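Inorganic pyrophosphatase (Anaplasma phagocytophilum, PDB 3LD3) probably catalyses the magnesium-dependent hydrolysis of inorganic pyrophosphate to two phosphate ions, working as a homohexamer. Local coordinates at residues C75-I80 / D92-A97; E42-S47 / V101-V106. One frame throughout, in Å; residues are numbered along the deposited sequence.

Contact 1 of 2, residues C75-I80 / D92-A97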
loop_
_atom_site.group_PDB
_atom_site.type_symbol
_atom_site.label_atom_id
_atom_site.label_comp_id
_atom_site.label_asym_id
_atom_site.label_seq_id
_atom_site.Cartn_x
_atom_site.Cartn_y
_atom_site.Cartn_z
ATOM N N CYS A 75 -10.483 -6.097 -12.356
ATOM C CA CYS A 75 -10.351 -7.446 -11.806
ATOM C C CYS A 75 -8.878 -7.792 -11.986
ATOM O O CYS A 75 -8.161 -7.118 -12.724
ATOM C CB CYS A 75 -11.190 -8.477 -12.575
ATOM S SG CYS A 75 -12.901 -8.112 -12.731
ATOM N N ASN A 76 -8.438 -8.861 -11.335
ATOM C CA ASN A 76 -7.201 -9.482 -11.715
ATOM C C ASN A 76 -7.317 -9.898 -13.175
ATOM O O ASN A 76 -8.412 -10.243 -13.657
ATOM C CB ASN A 76 -6.932 -10.699 -10.832
ATOM C CG ASN A 76 -6.915 -10.342 -9.388
ATOM O OD1 ASN A 76 -5.977 -9.692 -8.917
ATOM N ND2 ASN A 76 -7.968 -10.700 -8.668
ATOM N N TYR A 77 -6.225 -9.786 -13.902
ATOM C CA TYR A 77 -6.212 -10.082 -15.322
ATOM C C TYR A 77 -5.073 -11.003 -15.715
ATOM O O TYR A 77 -3.920 -10.788 -15.364
ATOM C CB TYR A 77 -6.122 -8.777 -16.091
ATOM C CG TYR A 77 -6.168 -8.881 -17.587
ATOM C CD1 TYR A 77 -7.378 -9.068 -18.236
ATOM C CD2 TYR A 77 -5.019 -8.743 -18.352
ATOM C CE1 TYR A 77 -7.438 -9.115 -19.619
ATOM C CE2 TYR A 77 -5.063 -8.814 -19.737
ATOM C CZ TYR A 77 -6.289 -8.985 -20.361
ATOM O OH TYR A 77 -6.351 -9.061 -21.738
ATOM N N GLY A 78 -5.398 -12.034 -16.477
ATOM C CA GLY A 78 -4.385 -12.917 -16.981
ATOM C C GLY A 78 -4.903 -13.801 -18.077
ATOM O O GLY A 78 -5.849 -13.423 -18.792
ATOM N N PHE A 79 -4.264 -14.941 -18.236
ATOM C CA PHE A 79 -4.561 -15.853 -19.343
ATOM C C PHE A 79 -4.617 -17.332 -18.965
ATOM O O PHE A 79 -4.017 -17.775 -17.979
ATOM C CB PHE A 79 -3.543 -15.653 -20.479
ATOM C CG PHE A 79 -2.176 -16.189 -20.155
ATOM C CD1 PHE A 79 -1.786 -17.452 -20.553
ATOM C CD2 PHE A 79 -1.277 -15.419 -19.413
ATOM C CE1 PHE A 79 -0.531 -17.948 -20.239
ATOM C CE2 PHE A 79 -0.020 -15.928 -19.078
ATOM C CZ PHE A 79 0.360 -17.178 -19.488
ATOM N N ILE A 80 -5.362 -18.099 -19.758
ATOM C CA ILE A 80 -5.420 -19.548 -19.588
ATOM C C ILE A 80 -4.279 -20.187 -20.370
ATOM O O ILE A 80 -4.207 -20.067 -21.613
ATOM C CB ILE A 80 -6.774 -20.151 -20.077
ATOM C CG1 ILE A 80 -7.978 -19.429 -19.463
ATOM C CG2 ILE A 80 -6.804 -21.628 -19.751
ATOM C CD1 ILE A 80 -9.338 -19.870 -20.050
ATOM N N ASP A 92 -7.915 -14.591 -22.636
ATOM C CA ASP A 92 -7.753 -13.622 -21.564
ATOM C C ASP A 92 -8.920 -13.730 -20.598
ATOM O O ASP A 92 -10.083 -13.871 -21.013
ATOM C CB ASP A 92 -7.701 -12.220 -22.141
ATOM C CG ASP A 92 -6.478 -12.006 -23.020
ATOM O OD1 ASP A 92 -5.392 -12.521 -22.666
ATOM O OD2 ASP A 92 -6.633 -11.339 -24.069
ATOM N N VAL A 93 -8.609 -13.652 -19.304
ATOM C CA VAL A 93 -9.591 -13.763 -18.252
ATOM C C VAL A 93 -9.440 -12.642 -17.224
ATOM O O VAL A 93 -8.331 -12.392 -16.704
ATOM C CB VAL A 93 -9.480 -15.132 -17.525
ATOM C CG1 VAL A 93 -10.658 -15.342 -16.524
ATOM C CG2 VAL A 93 -9.437 -16.283 -18.544
ATOM N N LEU A 94 -10.578 -12.049 -16.883
ATOM C CA LEU A 94 -10.750 -11.172 -15.749
ATOM C C LEU A 94 -11.216 -12.019 -14.563
ATOM O O LEU A 94 -12.281 -12.644 -14.589
ATOM C CB LEU A 94 -11.808 -10.106 -16.050
ATOM C CG LEU A 94 -11.409 -9.090 -17.146
ATOM C CD1 LEU A 94 -12.674 -8.580 -17.928
ATOM C CD2 LEU A 94 -10.626 -7.986 -16.547
ATOM N N VAL A 95 -10.404 -12.056 -13.517
ATOM C CA VAL A 95 -10.733 -12.847 -12.314
ATOM C C VAL A 95 -11.104 -11.910 -11.159
ATOM O O VAL A 95 -10.262 -11.220 -10.593
ATOM C CB VAL A 95 -9.543 -13.768 -11.900
ATOM C CG1 VAL A 95 -9.932 -14.591 -10.668
ATOM C CG2 VAL A 95 -9.127 -14.651 -13.020
ATOM N N LEU A 96 -12.386 -11.845 -10.836
ATOM C CA LEU A 96 -12.859 -11.067 -9.717
ATOM C C LEU A 96 -12.513 -11.824 -8.461
ATOM O O LEU A 96 -12.753 -13.017 -8.397
ATOM C CB LEU A 96 -14.382 -10.856 -9.820
ATOM C CG LEU A 96 -15.020 -10.101 -8.649
ATOM C CD1 LEU A 96 -14.477 -8.686 -8.446
ATOM C CD2 LEU A 96 -16.557 -10.133 -8.883
ATOM N N ALA A 97 -11.915 -11.164 -7.475
ATOM C CA ALA A 97 -11.587 -11.779 -6.175
ATOM C C ALA A 97 -11.676 -10.767 -5.052
ATOM O O ALA A 97 -11.785 -9.563 -5.303
ATOM C CB ALA A 97 -10.185 -12.432 -6.194
#
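Strands 76-79 and 92-95 pair antiparallel, their axes 4.6 Å apart at closest and their directions 153° apart; G78 and V93 exchange two backbone bonds, G78 N donating to V93 O and V93 N returning a bond to G78 O at 2.8 Å. At the next hydrogen-bonded pair, two residues along, V95 N gives a short bond to N76 O (2.7 Å), whereas the return bond from N76 N to V95 O is weak. The side chain of N76 makes up for this. With CG beside the backbone N (chi1 -57°), the amide is carried across to the partner strand, ND2 3.0 Å from the same V95 O, so that one carbonyl takes two N-H groups from a single residue. Its OD1 accepts from the backbone N of both Q45 and V101.

On the face of Y77, L94 and D92, the tyrosine ring stretches along the partner strand, CG anti to the backbone N. CD1 rests obliquely on L94 CD2 at 3.8 Å, and the hydroxyl end arrives at the D92 carboxylate, OH to CG 3.2 Å, ring and carboxylate planes 39° apart. C75 CB leans on L94 CB from the strand end, while on the other face I80 CG1 meets V93 CG2 at 3.6 Å. Helix 150-162 covers L94 and C75.

K126 NZ joins the polar ends, bonding to Y77 OH and making a salt bridge with D92 OD2, close to D124. Y77 is a predicted substrate ligand and D92 a predicted ligand of two magnesium ions; the strand pair brings them side by side, and K126, tying the hydroxyl to the carboxylate, links the two predicted sites.

Contact 2 of 2, residues E42-S47 / V101-V106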
loop_
_atom_site.group_PDB
_atom_site.type_symbol
_atom_site.label_atom_id
_atom_site.label_comp_id
_atom_site.label_asym_id
_atom_site.label_seq_id
_atom_site.Cartn_x
_atom_site.Cartn_y
_atom_site.Cartn_z
ATOM N N GLU A 42 -1.441 -11.773 -14.757
ATOM C CA GLU A 42 -0.472 -10.782 -15.253
ATOM C C GLU A 42 -0.612 -9.432 -14.582
ATOM O O GLU A 42 0.410 -8.741 -14.383
ATOM C CB GLU A 42 -0.610 -10.635 -16.778
ATOM C CG GLU A 42 -0.147 -11.922 -17.492
ATOM C CD GLU A 42 -0.447 -11.909 -18.969
ATOM O OE1 GLU A 42 -1.588 -11.549 -19.290
ATOM O OE2 GLU A 42 0.444 -12.263 -19.771
ATOM N N VAL A 43 -1.840 -9.009 -14.290
ATOM C CA VAL A 43 -2.088 -7.728 -13.649
ATOM C C VAL A 43 -3.029 -7.911 -12.473
ATOM O O VAL A 43 -4.125 -8.515 -12.616
ATOM C CB VAL A 43 -2.704 -6.663 -14.638
ATOM C CG1 VAL A 43 -2.954 -5.326 -13.922
ATOM C CG2 VAL A 43 -1.785 -6.435 -15.844
ATOM N N SER A 44 -2.647 -7.365 -11.328
ATOM C CA SER A 44 -3.450 -7.466 -10.123
ATOM C C SER A 44 -4.639 -6.514 -10.154
ATOM O O SER A 44 -4.539 -5.390 -10.642
ATOM C CB SER A 44 -2.622 -7.123 -8.888
ATOM O OG SER A 44 -1.508 -7.977 -8.745
ATOM N N GLN A 45 -5.738 -6.950 -9.551
ATOM C CA GLN A 45 -6.889 -6.106 -9.344
ATOM C C GLN A 45 -6.524 -4.829 -8.589
ATOM O O GLN A 45 -5.718 -4.835 -7.660
ATOM C CB GLN A 45 -7.900 -6.905 -8.524
ATOM C CG GLN A 45 -9.258 -6.382 -8.394
ATOM C CD GLN A 45 -10.089 -7.486 -7.712
ATOM O OE1 GLN A 45 -10.666 -8.330 -8.387
ATOM N NE2 GLN A 45 -9.939 -7.590 -6.371
ATOM N N ASP A 46 -7.076 -3.711 -9.052
ATOM C CA ASP A 46 -6.960 -2.449 -8.358
ATOM C C ASP A 46 -5.530 -1.918 -8.275
ATOM O O ASP A 46 -5.210 -1.206 -7.338
ATOM C CB ASP A 46 -7.577 -2.563 -6.957
ATOM C CG ASP A 46 -9.064 -2.911 -7.004
ATOM O OD1 ASP A 46 -9.709 -2.676 -8.045
ATOM O OD2 ASP A 46 -9.607 -3.481 -6.023
ATOM N N SER A 47 -4.668 -2.304 -9.210
ATOM C CA SER A 47 -3.261 -1.938 -9.154
ATOM C C SER A 47 -3.006 -0.627 -9.899
ATOM O O SER A 47 -3.882 -0.104 -10.576
ATOM C CB SER A 47 -2.408 -3.046 -9.779
ATOM O OG SER A 47 -2.827 -3.340 -11.111
ATOM N N VAL A 101 -4.383 -10.549 -6.551
ATOM C CA VAL A 101 -3.500 -11.682 -6.677
ATOM C C VAL A 101 -2.258 -11.203 -7.436
ATOM O O VAL A 101 -2.364 -10.539 -8.489
ATOM C CB VAL A 101 -4.187 -12.813 -7.460
ATOM C CG1 VAL A 101 -3.236 -13.990 -7.707
ATOM C CG2 VAL A 101 -5.507 -13.293 -6.751
ATOM N N MET A 102 -1.087 -11.571 -6.955
ATOM C CA MET A 102 0.126 -11.055 -7.517
ATOM C C MET A 102 0.408 -11.596 -8.916
ATOM O O MET A 102 0.090 -12.752 -9.235
ATOM C CB MET A 102 1.300 -11.351 -6.588
ATOM C CG MET A 102 1.702 -12.739 -6.568
ATOM S SD MET A 102 3.140 -12.943 -5.422
ATOM C CE MET A 102 4.400 -12.054 -6.050
ATOM N N PRO A 103 1.052 -10.775 -9.757
ATOM C CA PRO A 103 1.403 -11.280 -11.086
ATOM C C PRO A 103 2.315 -12.471 -10.984
ATOM O O PRO A 103 3.223 -12.508 -10.120
ATOM C CB PRO A 103 2.107 -10.094 -11.760
ATOM C CG PRO A 103 1.575 -8.912 -11.055
ATOM C CD PRO A 103 1.328 -9.342 -9.628
ATOM N N GLY A 104 2.073 -13.443 -11.839
ATOM C CA GLY A 104 2.829 -14.661 -11.868
ATOM C C GLY A 104 2.219 -15.798 -11.058
ATOM O O GLY A 104 2.602 -16.964 -11.250
ATOM N N ALA A 105 1.285 -15.489 -10.156
ATOM C CA ALA A 105 0.552 -16.543 -9.456
ATOM C C ALA A 105 -0.520 -17.165 -10.358
ATOM O O ALA A 105 -1.044 -16.527 -11.246
ATOM C CB ALA A 105 -0.081 -16.018 -8.197
ATOM N N VAL A 106 -0.829 -18.412 -10.086
ATOM C CA VAL A 106 -1.816 -19.181 -10.841
ATOM C C VAL A 106 -3.018 -19.373 -9.946
ATOM O O VAL A 106 -2.887 -19.683 -8.750
ATOM C CB VAL A 106 -1.299 -20.548 -11.271
ATOM C CG1 VAL A 106 -2.295 -21.191 -12.277
ATOM C CG2 VAL A 106 0.107 -20.442 -11.863
#
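S44 OG approaches the V101 carbonyl from above its plane, 48° out of it, yet makes a short hydrogen bond of 2.7 Å to V101 O, the one polar link between loops 42-47 and 101-106. The hydroxyl lies beside its own backbone N (chi1 -59°), which turns it toward the second loop. There the proline ring of P103 meets S44 OG through CD, at 3.3 Å, and E42 O through CB, at 3.4 Å. E42 O is buried against the ring and has no hydrogen-bonding partner in the model.

Each loop is tightened by a type II turn. In S44-S47, S47 OG bonds to S44 O at 2.7 Å, reinforcing a weak backbone bond; in M102-A105, A105 N bonds to M102 O and G104 takes the positive-phi position. M102 packs against P103 of the second subunit and M102 of the third, placing this loop at the hexamer interface. E42 and V43 both face Y77 of the neighbouring strand 76-79, a classic beta bulge where the chain turns its corner on leaving strand 37-41.

Strand 76-79 joins the two contacts, since its edge away from 92-95 pairs with the bulge of contact 2: Y77 O lies 2.7 Å from E42 N and Y77 N 2.8 Å from V43 O, both probable hydrogen bonds. The centres of contacts 1 and 2 are 8 Å apart. Along the chain, the strand pair of contact 1 falls between the two loops of contact 2. The tyrosine of contact 1 also leads to the active site: its side chain is about 4 Å at nearest from that of K51, a predicted substrate ligand, and about 4 Å from a bound phosphate ion, probably from the crystallisation liquor but possibly marking the substrate pocket. The nearest side-chain atoms of E42 and K51 are about 5 Å apart.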